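PDB 2B5W: glucose dehydrogenase from Haloferax mediterranei, which catalyses the zinc-dependent oxidation of D-glucose and some other aldoses by NAD(P)+, with a preference for NADP+, and works as a homodimer. Local coordinates for residues I257-L271 against A286-G300. The protein carries 1 engineered substitution. Numbering follows the deposited sequence.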
# COMPACT_ATOMS: atom_id res chain seq x y z
N ILE A 257 0.97 7.51 10.71
CA ILE A 257 0.19 6.61 11.56
C ILE A 257 -1.28 6.93 11.58
O ILE A 257 -2.14 6.07 11.44
CB ILE A 257 0.72 6.67 13.03
CG1 ILE A 257 2.23 6.38 13.10
CG2 ILE A 257 -0.11 5.76 13.93
CD1 ILE A 257 2.63 4.98 12.68
N GLN A 258 -1.60 8.21 11.74
CA GLN A 258 -2.98 8.61 11.92
C GLN A 258 -3.76 8.67 10.64
O GLN A 258 -4.99 8.64 10.69
CB GLN A 258 -3.07 9.95 12.65
CG GLN A 258 -2.54 9.88 14.09
CD GLN A 258 -3.21 8.79 14.94
OE1 GLN A 258 -4.39 8.48 14.77
NE2 GLN A 258 -2.45 8.22 15.88
N SER A 259 -3.07 8.72 9.50
CA SER A 259 -3.74 8.76 8.20
C SER A 259 -4.65 7.56 8.07
O SER A 259 -5.72 7.65 7.51
CB SER A 259 -2.73 8.76 7.05
OG SER A 259 -1.90 7.61 7.03
N VAL A 260 -4.22 6.41 8.60
CA VAL A 260 -5.03 5.20 8.52
C VAL A 260 -6.40 5.39 9.16
O VAL A 260 -7.38 4.87 8.70
CB VAL A 260 -4.25 4.03 9.15
CG1 VAL A 260 -5.13 2.79 9.35
CG2 VAL A 260 -3.06 3.70 8.22
N GLN A 261 -6.44 6.17 10.26
CA GLN A 261 -7.71 6.42 10.93
C GLN A 261 -8.58 7.43 10.19
O GLN A 261 -9.80 7.38 10.33
CB GLN A 261 -7.46 6.89 12.37
CG GLN A 261 -6.62 5.94 13.23
CD GLN A 261 -7.13 4.49 13.24
OE1 GLN A 261 -6.31 3.56 13.18
NE2 GLN A 261 -8.44 4.30 13.34
N ALA A 262 -7.97 8.32 9.40
CA ALA A 262 -8.73 9.33 8.66
C ALA A 262 -9.22 8.80 7.29
O ALA A 262 -10.13 9.34 6.72
CB ALA A 262 -7.92 10.56 8.46
N LEU A 263 -8.64 7.70 6.80
CA LEU A 263 -9.05 7.14 5.52
C LEU A 263 -10.44 6.56 5.58
O LEU A 263 -10.81 5.91 6.57
CB LEU A 263 -8.07 6.03 5.07
CG LEU A 263 -6.70 6.42 4.55
CD1 LEU A 263 -5.87 5.18 4.33
CD2 LEU A 263 -6.83 7.22 3.25
N ALA A 264 -11.16 6.73 4.48
CA ALA A 264 -12.41 6.02 4.22
C ALA A 264 -12.05 4.54 3.97
O ALA A 264 -10.91 4.24 3.58
CB ALA A 264 -13.15 6.58 3.01
N PRO A 265 -13.00 3.63 4.20
CA PRO A 265 -12.77 2.24 3.82
C PRO A 265 -12.30 2.15 2.37
O PRO A 265 -12.80 2.90 1.49
CB PRO A 265 -14.14 1.60 3.99
CG PRO A 265 -14.71 2.39 5.13
CD PRO A 265 -14.33 3.81 4.80
N ASN A 266 -11.31 1.29 2.13
CA ASN A 266 -10.78 1.03 0.80
C ASN A 266 -9.89 2.16 0.28
O ASN A 266 -9.45 2.10 -0.84
CB ASN A 266 -11.88 0.69 -0.22
CG ASN A 266 -12.85 -0.32 0.31
OD1 ASN A 266 -12.47 -1.22 1.08
ND2 ASN A 266 -14.12 -0.18 -0.05
N GLY A 267 -9.61 3.14 1.12
CA GLY A 267 -8.78 4.28 0.71
C GLY A 267 -7.28 3.96 0.73
O GLY A 267 -6.82 2.92 1.21
N VAL A 268 -6.50 4.90 0.22
CA VAL A 268 -5.07 4.82 0.25
C VAL A 268 -4.44 6.15 0.67
O VAL A 268 -4.92 7.21 0.29
CB VAL A 268 -4.50 4.34 -1.09
CG1 VAL A 268 -4.94 5.20 -2.27
CG2 VAL A 268 -2.97 4.24 -1.06
N GLY A 269 -3.38 6.07 1.46
CA GLY A 269 -2.53 7.19 1.74
C GLY A 269 -1.20 7.06 1.03
O GLY A 269 -0.55 6.02 1.08
N ALA A 270 -0.85 8.11 0.31
CA ALA A 270 0.46 8.27 -0.28
C ALA A 270 1.34 9.02 0.70
O ALA A 270 0.94 10.07 1.20
CB ALA A 270 0.35 9.03 -1.57
N LEU A 271 2.54 8.51 0.93
CA LEU A 271 3.48 9.12 1.88
C LEU A 271 4.65 9.69 1.10
O LEU A 271 5.27 8.97 0.31
CB LEU A 271 3.96 8.10 2.92
CG LEU A 271 2.87 7.38 3.71
CD1 LEU A 271 3.54 6.38 4.63
CD2 LEU A 271 1.98 8.35 4.49
N ALA A 286 -4.71 -0.74 16.76
CA ALA A 286 -5.74 -0.03 16.02
C ALA A 286 -5.32 0.27 14.57
O ALA A 286 -6.14 0.20 13.69
CB ALA A 286 -6.13 1.29 16.75
N PHE A 287 -4.06 0.64 14.40
CA PHE A 287 -3.45 0.88 13.09
C PHE A 287 -3.59 -0.37 12.23
O PHE A 287 -4.14 -0.35 11.13
CB PHE A 287 -1.98 1.24 13.28
CG PHE A 287 -1.17 1.26 12.03
CD1 PHE A 287 -1.06 2.42 11.28
CD2 PHE A 287 -0.50 0.11 11.59
CE1 PHE A 287 -0.28 2.45 10.12
CE2 PHE A 287 0.25 0.14 10.41
CZ PHE A 287 0.35 1.31 9.68
N HIS A 288 -3.11 -1.49 12.76
CA HIS A 288 -3.07 -2.77 12.07
C HIS A 288 -4.47 -3.24 11.73
O HIS A 288 -4.75 -3.55 10.58
CB HIS A 288 -2.36 -3.76 13.00
CG HIS A 288 -2.08 -5.11 12.42
ND1 HIS A 288 -1.29 -6.02 13.08
CD2 HIS A 288 -2.48 -5.72 11.27
CE1 HIS A 288 -1.18 -7.12 12.35
NE2 HIS A 288 -1.90 -6.96 11.25
N ARG A 289 -5.39 -3.27 12.69
CA ARG A 289 -6.72 -3.78 12.45
C ARG A 289 -7.52 -2.94 11.42
O ARG A 289 -8.24 -3.49 10.60
CB ARG A 289 -7.51 -3.87 13.78
CG ARG A 289 -8.86 -4.44 13.64
CD ARG A 289 -9.62 -4.59 14.95
NE ARG A 289 -10.03 -3.29 15.48
CZ ARG A 289 -9.39 -2.61 16.43
NH1 ARG A 289 -8.31 -3.08 17.03
NH2 ARG A 289 -9.87 -1.42 16.79
N GLU A 290 -7.40 -1.63 11.50
CA GLU A 290 -8.09 -0.73 10.58
C GLU A 290 -7.59 -0.93 9.16
O GLU A 290 -8.39 -0.92 8.23
CB GLU A 290 -7.88 0.70 11.03
CG GLU A 290 -8.69 1.73 10.24
CD GLU A 290 -10.20 1.47 10.24
OE1 GLU A 290 -10.75 0.85 11.18
OE2 GLU A 290 -10.86 1.91 9.30
N MET A 291 -6.28 -1.14 8.99
CA MET A 291 -5.76 -1.41 7.64
C MET A 291 -6.42 -2.63 7.05
O MET A 291 -6.77 -2.72 5.86
CB MET A 291 -4.26 -1.65 7.65
CG MET A 291 -3.41 -0.47 7.92
SD MET A 291 -3.20 0.61 6.49
CE MET A 291 -2.28 -0.40 5.25
N VAL A 292 -6.55 -3.68 7.86
CA VAL A 292 -7.02 -4.94 7.38
C VAL A 292 -8.53 -4.98 7.18
O VAL A 292 -9.02 -5.29 6.09
CB VAL A 292 -6.60 -6.07 8.37
CG1 VAL A 292 -7.25 -7.42 8.02
CG2 VAL A 292 -5.08 -6.18 8.40
N LEU A 293 -9.27 -4.67 8.23
CA LEU A 293 -10.71 -4.79 8.16
C LEU A 293 -11.38 -3.88 7.11
O LEU A 293 -12.49 -4.17 6.67
CB LEU A 293 -11.33 -4.56 9.55
CG LEU A 293 -11.03 -5.67 10.58
CD1 LEU A 293 -11.91 -5.48 11.81
CD2 LEU A 293 -11.21 -7.05 10.03
N HIS A 294 -10.70 -2.79 6.75
CA HIS A 294 -11.25 -1.86 5.78
C HIS A 294 -10.40 -1.76 4.52
O HIS A 294 -10.50 -0.78 3.78
CB HIS A 294 -11.51 -0.51 6.44
CG HIS A 294 -12.80 -0.46 7.20
ND1 HIS A 294 -13.00 0.42 8.25
CD2 HIS A 294 -13.97 -1.12 7.04
CE1 HIS A 294 -14.23 0.27 8.72
NE2 HIS A 294 -14.85 -0.64 7.99
N ASN A 295 -9.59 -2.78 4.26
CA ASN A 295 -8.90 -2.91 2.98
C ASN A 295 -8.18 -1.63 2.58
O ASN A 295 -8.35 -1.16 1.44
CB ASN A 295 -9.90 -3.25 1.85
CG ASN A 295 -10.67 -4.57 2.04
OD1 ASN A 295 -11.91 -4.58 2.37
ND2 ASN A 295 -10.01 -5.66 1.77
N LYS A 296 -7.38 -1.08 3.47
CA LYS A 296 -6.67 0.17 3.22
C LYS A 296 -5.22 -0.07 2.80
O LYS A 296 -4.64 -1.14 3.06
CB LYS A 296 -6.71 1.05 4.46
CG LYS A 296 -8.07 1.62 4.76
CD LYS A 296 -8.17 2.28 6.15
CE LYS A 296 -9.53 2.87 6.33
NZ LYS A 296 -9.63 3.62 7.63
N ALA A 297 -4.61 0.95 2.19
CA ALA A 297 -3.22 0.89 1.78
C ALA A 297 -2.45 2.13 2.16
O ALA A 297 -3.02 3.23 2.25
CB ALA A 297 -3.11 0.66 0.26
N LEU A 298 -1.16 1.94 2.43
CA LEU A 298 -0.20 3.02 2.53
C LEU A 298 0.90 2.74 1.52
O LEU A 298 1.43 1.65 1.46
CB LEU A 298 0.44 3.10 3.91
CG LEU A 298 -0.48 3.52 5.04
CD1 LEU A 298 0.27 3.44 6.39
CD2 LEU A 298 -0.98 4.94 4.81
N VAL A 299 1.24 3.75 0.73
CA VAL A 299 2.24 3.65 -0.30
C VAL A 299 3.21 4.82 -0.18
O VAL A 299 2.82 5.99 -0.30
CB VAL A 299 1.60 3.61 -1.70
CG1 VAL A 299 2.65 3.44 -2.78
CG2 VAL A 299 0.57 2.50 -1.85
N GLY A 300 4.50 4.51 -0.02
CA GLY A 300 5.52 5.53 -0.03
C GLY A 300 6.08 5.73 -1.40
O GLY A 300 6.08 4.84 -2.26
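K296 reaches across to the C-terminal end of helix 257-262, where its NZ donates to V260 O and L263 O, each at 2.8 Å. The bond to V260 O runs nearly straight along the carbonyl, at a C=O...N angle of 179°, whereas the second arrives from above the plane of the L263 carbonyl. The third partner is E290 OE2, a salt bridge of 2.7 Å to NZ through the anti lone pair; the same oxygen accepts from H294 ND1, which points at it within the ring plane. P265 CG lies over the centre of one face of that imidazole, a CH-pi contact 3.9 Å from the centroid. Replacing K296 by alanine removes the amine: V260 O and L263 O would probably lose this donor, and E290 OE2 its lysine salt bridge. All this sits where the last two strands of the Rossmann-type cofactor domain begin: 267-271 and 297-300 pair in parallel, and 297-299 continues the sheet antiparallel into the second subunit. On the sheet face carrying L298 and L271, helices 257-262 and 286-293 cross at 43° around V260. With chi1 at 168°, V260 turns CG1 toward E290 CG and CG2 toward M291 SD (3.5 Å), F287 CE1 and L298 CD1. Further out, a Schellman motif with N295 as C-prime residue, K296 N bonding M291 O, ends helix 286-293, and H294 NE2 is hydrogen-bonded to D109 N of the second subunit.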